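Local coordinates for antistasin (Haementeria officinalis, PDB 1SKZ), which inhibits blood coagulation factor Xa, acting as a disulfide-rich serine protease inhibitor secreted by the leech, at residues S44-E49 with L96-L101; P57-C62 with T77-C82. One frame throughout, in Å; residues are numbered along the deposited sequence.

Contact 1 (S44-E49 with L96-L101); sequences SRYGCE and LKRDKL
Tyr46, Arg98 and Arg45 make up the close-packed side of this contact. The Tyr46 hydroxyl reaches the backbone of 96-101 and accepts a hydrogen bond from Arg98 N (N to OH 3.0 Å). The bond is nearly straight, with an N-H...O angle of 166°. Arg98 CB, CG and CD lie along one side of the phenol, CG 3.6 Å from Tyr46 CE1. The Arg98 chain runs extended from CG to NE, which carries its guanidinium past the ring. The ring and guanidinium planes stand 78° apart, and Arg98 NH1 hydrogen-bonds to Gly102 O.

The Arg45 guanidinium lies against the Asp99-Lys100 peptide, and Lys100 N sits 3.5 Å above its plane, over the centre. Arg45 NH1 also gives a weak, bent hydrogen bond to Arg98 O (2.9 Å). The bend at chi3 (80°) turns the group over the peptide. Arg45 also packs on Val35 of the second subunit.

The Lys100 side is looser. Of the Lys100 side chain, CB makes the approach, 3.7 Å from Arg45 NH2, and the rest of this exposed chain leads away.

Within 44-49, a type I beta turn runs from Ser44 to Gly47. Asp99 OD1 accepts from Leu101 N in an Asx turn. The contact thus joins a turn of the first antistasin-like repeat to strand 96-98 and the following loop of the second, at a predicted heparin-binding site.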
loop_
_atom_site.group_PDB
_atom_site.type_symbol
_atom_site.label_atom_id
_atom_site.label_comp_id
_atom_site.label_asym_id
_atom_site.label_seq_id
_atom_site.Cartn_x
_atom_site.Cartn_y
_atom_site.Cartn_z
ATOM N N SER A 44 3.098 1.230 -3.745
ATOM C CA SER A 44 4.284 0.408 -3.528
ATOM C C SER A 44 5.512 1.063 -4.163
ATOM O O SER A 44 5.402 1.948 -5.033
ATOM C CB SER A 44 4.081 -0.998 -4.112
ATOM O OG SER A 44 3.882 -0.929 -5.508
ATOM N N ARG A 45 6.684 0.691 -3.661
ATOM C CA ARG A 45 7.938 1.268 -4.167
ATOM C C ARG A 45 8.166 0.871 -5.638
ATOM O O ARG A 45 9.032 1.457 -6.304
ATOM C CB ARG A 45 9.130 0.809 -3.335
ATOM C CG ARG A 45 9.342 -0.702 -3.295
ATOM C CD ARG A 45 10.752 -0.978 -2.874
ATOM N NE ARG A 45 10.945 -0.875 -1.428
ATOM C CZ ARG A 45 12.122 -0.716 -0.838
ATOM N NH1 ARG A 45 13.172 -1.320 -1.374
ATOM N NH2 ARG A 45 12.169 -0.488 0.477
ATOM N N TYR A 46 7.455 -0.168 -6.107
ATOM C CA TYR A 46 7.523 -0.534 -7.528
ATOM C C TYR A 46 6.467 0.134 -8.385
ATOM O O TYR A 46 6.394 -0.151 -9.562
ATOM C CB TYR A 46 7.479 -2.051 -7.707
ATOM C CG TYR A 46 8.814 -2.717 -7.330
ATOM C CD1 TYR A 46 9.940 -2.588 -8.164
ATOM C CD2 TYR A 46 8.971 -3.381 -6.097
ATOM C CE1 TYR A 46 11.180 -3.079 -7.785
ATOM C CE2 TYR A 46 10.224 -3.885 -5.707
ATOM C CZ TYR A 46 11.330 -3.719 -6.562
ATOM O OH TYR A 46 12.586 -4.168 -6.183
ATOM N N GLY A 47 5.630 0.990 -7.792
ATOM C CA GLY A 47 4.824 1.927 -8.558
ATOM C C GLY A 47 3.325 1.716 -8.697
ATOM O O GLY A 47 2.670 2.429 -9.471
ATOM N N CYS A 48 2.760 0.790 -7.922
ATOM C CA CYS A 48 1.309 0.560 -7.907
ATOM C C CYS A 48 0.553 1.140 -6.689
ATOM O O CYS A 48 0.953 0.949 -5.536
ATOM C CB CYS A 48 1.018 -0.953 -8.005
ATOM S SG CYS A 48 1.676 -1.731 -9.510
ATOM N N GLU A 49 -0.545 1.840 -6.972
ATOM C CA GLU A 49 -1.489 2.322 -5.946
ATOM C C GLU A 49 -2.177 1.190 -5.171
ATOM O O GLU A 49 -2.486 0.118 -5.726
ATOM C CB GLU A 49 -2.567 3.230 -6.576
ATOM C CG GLU A 49 -2.055 4.623 -6.876
ATOM C CD GLU A 49 -3.103 5.561 -7.437
ATOM O OE1 GLU A 49 -4.066 5.065 -8.021
ATOM O OE2 GLU A 49 -2.949 6.804 -7.304
ATOM N N LEU A 96 16.420 -5.204 -11.911
ATOM C CA LEU A 96 17.087 -4.639 -10.744
ATOM C C LEU A 96 16.105 -4.242 -9.604
ATOM O O LEU A 96 14.969 -3.781 -9.838
ATOM C CB LEU A 96 17.917 -3.400 -11.160
ATOM C CG LEU A 96 19.184 -3.510 -12.046
ATOM C CD1 LEU A 96 19.650 -2.126 -12.423
ATOM C CD2 LEU A 96 20.305 -4.287 -11.348
ATOM N N LYS A 97 16.602 -4.292 -8.379
ATOM C CA LYS A 97 15.807 -3.849 -7.234
ATOM C C LYS A 97 15.581 -2.343 -7.331
ATOM O O LYS A 97 16.464 -1.608 -7.769
ATOM C CB LYS A 97 16.530 -4.165 -5.909
ATOM C CG LYS A 97 16.633 -5.650 -5.564
ATOM C CD LYS A 97 17.323 -5.834 -4.190
ATOM C CE LYS A 97 17.479 -7.320 -3.796
ATOM N NZ LYS A 97 18.397 -7.459 -2.599
ATOM N N ARG A 98 14.447 -1.885 -6.805
ATOM C CA ARG A 98 14.246 -0.474 -6.492
ATOM C C ARG A 98 14.229 -0.271 -4.978
ATOM O O ARG A 98 13.844 -1.168 -4.212
ATOM C CB ARG A 98 12.925 0.040 -7.092
ATOM C CG ARG A 98 12.955 -0.009 -8.585
ATOM C CD ARG A 98 11.782 0.674 -9.161
ATOM N NE ARG A 98 11.773 0.602 -10.623
ATOM C CZ ARG A 98 12.410 1.450 -11.425
ATOM N NH1 ARG A 98 12.963 2.563 -10.962
ATOM N NH2 ARG A 98 12.413 1.201 -12.723
ATOM N N ASP A 99 14.678 0.907 -4.562
ATOM C CA ASP A 99 14.635 1.295 -3.161
ATOM C C ASP A 99 13.297 1.973 -2.801
ATOM O O ASP A 99 12.374 2.071 -3.617
ATOM C CB ASP A 99 15.867 2.173 -2.816
ATOM C CG ASP A 99 15.895 3.544 -3.545
ATOM O OD1 ASP A 99 14.867 4.066 -4.010
ATOM O OD2 ASP A 99 16.972 4.176 -3.526
ATOM N N LYS A 100 13.181 2.427 -1.566
ATOM C CA LYS A 100 11.938 3.016 -1.112
ATOM C C LYS A 100 11.540 4.344 -1.832
ATOM O O LYS A 100 10.403 4.835 -1.697
ATOM C CB LYS A 100 12.042 3.243 0.389
ATOM C CG LYS A 100 12.980 4.358 0.809
ATOM C CD LYS A 100 12.684 4.745 2.263
ATOM C CE LYS A 100 13.513 5.949 2.720
ATOM N NZ LYS A 100 12.944 6.527 3.981
ATOM N N LEU A 101 12.472 4.934 -2.580
ATOM C CA LEU A 101 12.180 6.153 -3.344
ATOM C C LEU A 101 11.876 5.788 -4.794
ATOM O O LEU A 101 11.720 6.702 -5.639
ATOM C CB LEU A 101 13.361 7.130 -3.278
ATOM C CG LEU A 101 13.841 7.479 -1.852
ATOM C CD1 LEU A 101 15.085 8.371 -1.856
ATOM C CD2 LEU A 101 12.704 8.136 -1.117
#

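Contact 2 (P57-C62 with T77-C82); sequences PMKATC and TNKCDC
Asn78 is the centre of this contact. Its ND2 donates to Lys59 O at 2.7 Å, with an N-H...O angle of 155°. Lys59 O lies close to the amide plane of Asn78, although the donor is tilted from the carbonyl plane. Ala60 O is also near ND2, but the angle is too poor for a hydrogen bond. Met58 crosses the Asn78 side chain at about a right angle. Its methyl CE touches the amide, 3.5 Å from Asn78 CG. With CG anti to the backbone N (chi1 -168°) and the rest of the chain extended, Met58 can reach that far.

The backbone of Asn78 is held as well. Lys59 NZ donates to Asn78 O (3.0 Å), coming in nearly in line with the C=O bond. The same ammonium donates to Thr61 O (2.9 Å) and forms a salt bridge with Glu66. A turn at chi4 (-76°) brings NZ back to these acceptors. Cys62 CB packs on Asn78 O at 3.3 Å.

Further out, a water bridges the two segments. It accepts from Lys59 N and donates to Thr77 O. Thr77 OG1 accepts from Lys79 N and donates to Asp81 OD2 (2.6 Å). The first of these bonds closes an ST turn that spans Thr77 to Lys79, with Asn78 between them.

The outer frame is covalent. Cys62 SG and Cys80 SG pack 4.1 Å apart, yet belong to different disulfides, Cys62 with Cys73 and Cys80 with Cys67. Cys82, bonded to Cys103, pairs through its backbone with Met72, where Asp81 and Cys82 form a classic beta bulge. Closely packed, separate disulfides joining short loops with little regular structure are characteristic of small cysteine-rich inhibitors such as antistasin.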
loop_
_atom_site.group_PDB
_atom_site.type_symbol
_atom_site.label_atom_id
_atom_site.label_comp_id
_atom_site.label_asym_id
_atom_site.label_seq_id
_atom_site.Cartn_x
_atom_site.Cartn_y
_atom_site.Cartn_z
ATOM N N PRO A 57 0.885 15.459 0.255
ATOM C CA PRO A 57 0.819 15.349 -1.220
ATOM C C PRO A 57 2.136 14.887 -1.897
ATOM O O PRO A 57 3.213 14.957 -1.293
ATOM C CB PRO A 57 0.382 16.762 -1.673
ATOM C CG PRO A 57 0.715 17.686 -0.525
ATOM C CD PRO A 57 0.599 16.831 0.729
ATOM N N MET A 58 2.008 14.211 -3.034
ATOM C CA MET A 58 3.154 13.921 -3.887
ATOM C C MET A 58 3.483 15.210 -4.623
ATOM O O MET A 58 2.569 15.987 -4.931
ATOM C CB MET A 58 2.819 12.830 -4.916
ATOM C CG MET A 58 4.021 12.260 -5.656
ATOM S SD MET A 58 3.449 11.228 -6.994
ATOM C CE MET A 58 4.955 11.127 -8.166
ATOM N N LYS A 59 4.776 15.520 -4.737
ATOM C CA LYS A 59 5.215 16.683 -5.499
ATOM C C LYS A 59 4.695 16.483 -6.912
ATOM O O LYS A 59 4.717 15.358 -7.424
ATOM C CB LYS A 59 6.746 16.777 -5.494
ATOM C CG LYS A 59 7.327 17.944 -6.349
ATOM C CD LYS A 59 8.706 18.367 -5.818
ATOM C CE LYS A 59 9.445 19.303 -6.760
ATOM N NZ LYS A 59 10.043 18.599 -7.964
ATOM N N ALA A 60 4.094 17.526 -7.481
ATOM C CA ALA A 60 3.241 17.351 -8.656
ATOM C C ALA A 60 4.037 16.986 -9.881
ATOM O O ALA A 60 3.545 16.297 -10.769
ATOM C CB ALA A 60 2.451 18.621 -8.925
ATOM N N THR A 61 5.203 17.616 -10.005
ATOM C CA THR A 61 5.998 17.532 -11.221
ATOM C C THR A 61 7.486 17.529 -10.885
ATOM O O THR A 61 7.908 17.990 -9.796
ATOM C CB THR A 61 5.672 18.732 -12.141
ATOM O OG1 THR A 61 5.902 18.348 -13.503
ATOM C CG2 THR A 61 6.509 19.970 -11.758
ATOM N N CYS A 62 8.264 16.899 -11.753
ATOM C CA CYS A 62 9.711 16.951 -11.607
ATOM C C CYS A 62 10.339 17.074 -12.987
ATOM O O CYS A 62 9.931 16.370 -13.912
ATOM C CB CYS A 62 10.219 15.685 -10.883
ATOM S SG CYS A 62 11.979 15.715 -10.398
ATOM N N THR A 77 8.511 9.724 -6.464
ATOM C CA THR A 77 8.447 10.835 -5.518
ATOM C C THR A 77 8.373 12.224 -6.189
ATOM O O THR A 77 8.274 13.223 -5.488
ATOM C CB THR A 77 9.668 10.843 -4.597
ATOM O OG1 THR A 77 10.846 11.085 -5.382
ATOM C CG2 THR A 77 9.813 9.479 -3.843
ATOM N N ASN A 78 8.674 12.270 -7.491
ATOM C CA ASN A 78 8.886 13.526 -8.238
ATOM C C ASN A 78 9.904 14.441 -7.564
ATOM O O ASN A 78 9.805 15.671 -7.646
ATOM C CB ASN A 78 7.562 14.285 -8.436
ATOM C CG ASN A 78 6.779 13.776 -9.620
ATOM O OD1 ASN A 78 7.275 13.000 -10.429
ATOM N ND2 ASN A 78 5.541 14.207 -9.731
ATOM N N LYS A 79 10.903 13.837 -6.927
ATOM C CA LYS A 79 12.048 14.584 -6.402
ATOM C C LYS A 79 13.284 13.990 -7.040
ATOM O O LYS A 79 13.216 12.915 -7.639
ATOM C CB LYS A 79 12.146 14.463 -4.869
ATOM C CG LYS A 79 10.968 15.048 -4.164
ATOM C CD LYS A 79 11.075 14.882 -2.652
ATOM C CE LYS A 79 10.181 15.929 -1.949
ATOM N NZ LYS A 79 10.063 15.730 -0.449
ATOM N N CYS A 80 14.407 14.687 -6.902
ATOM C CA CYS A 80 15.631 14.319 -7.583
ATOM C C CYS A 80 16.366 13.280 -6.778
ATOM O O CYS A 80 17.491 13.492 -6.328
ATOM C CB CYS A 80 16.492 15.582 -7.838
ATOM S SG CYS A 80 15.717 16.752 -9.015
ATOM N N ASP A 81 15.730 12.124 -6.623
ATOM C CA ASP A 81 16.166 11.109 -5.661
ATOM C C ASP A 81 17.137 10.080 -6.230
ATOM O O ASP A 81 17.834 9.406 -5.480
ATOM C CB ASP A 81 14.936 10.392 -5.083
ATOM C CG ASP A 81 14.240 11.196 -3.979
ATOM O OD1 ASP A 81 14.899 11.960 -3.239
ATOM O OD2 ASP A 81 13.006 11.077 -3.858
ATOM N N CYS A 82 17.099 9.867 -7.542
ATOM C CA CYS A 82 17.838 8.775 -8.159
ATOM C C CYS A 82 19.166 9.188 -8.756
ATOM O O CYS A 82 19.284 10.244 -9.373
ATOM C CB CYS A 82 17.003 8.101 -9.240
ATOM S SG CYS A 82 15.342 7.607 -8.705
HETATM O O HOH W 1 7.079 13.840 -3.179
#

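How the contacts relate
Both contacts lie at the surface, and neither has a buried touching residue. Contact 1 joins distant parts of the chain, and the segments of contact 2 both fall between its two. Contact 1 also lies against the second subunit; no other chain of the assembly touches contact 2. Their chemistry differs. Contact 1 rests on a phenol and a guanidinium meeting backbone, while contact 2 uses an amide, an ammonium group and a water beside two disulfides. Their centres are about 14 Å apart. They meet at Leu101, whose CD1 packs 3.6 Å from Asp81 CG. Leu101 O also lies 3.8 Å from Thr77 CG2.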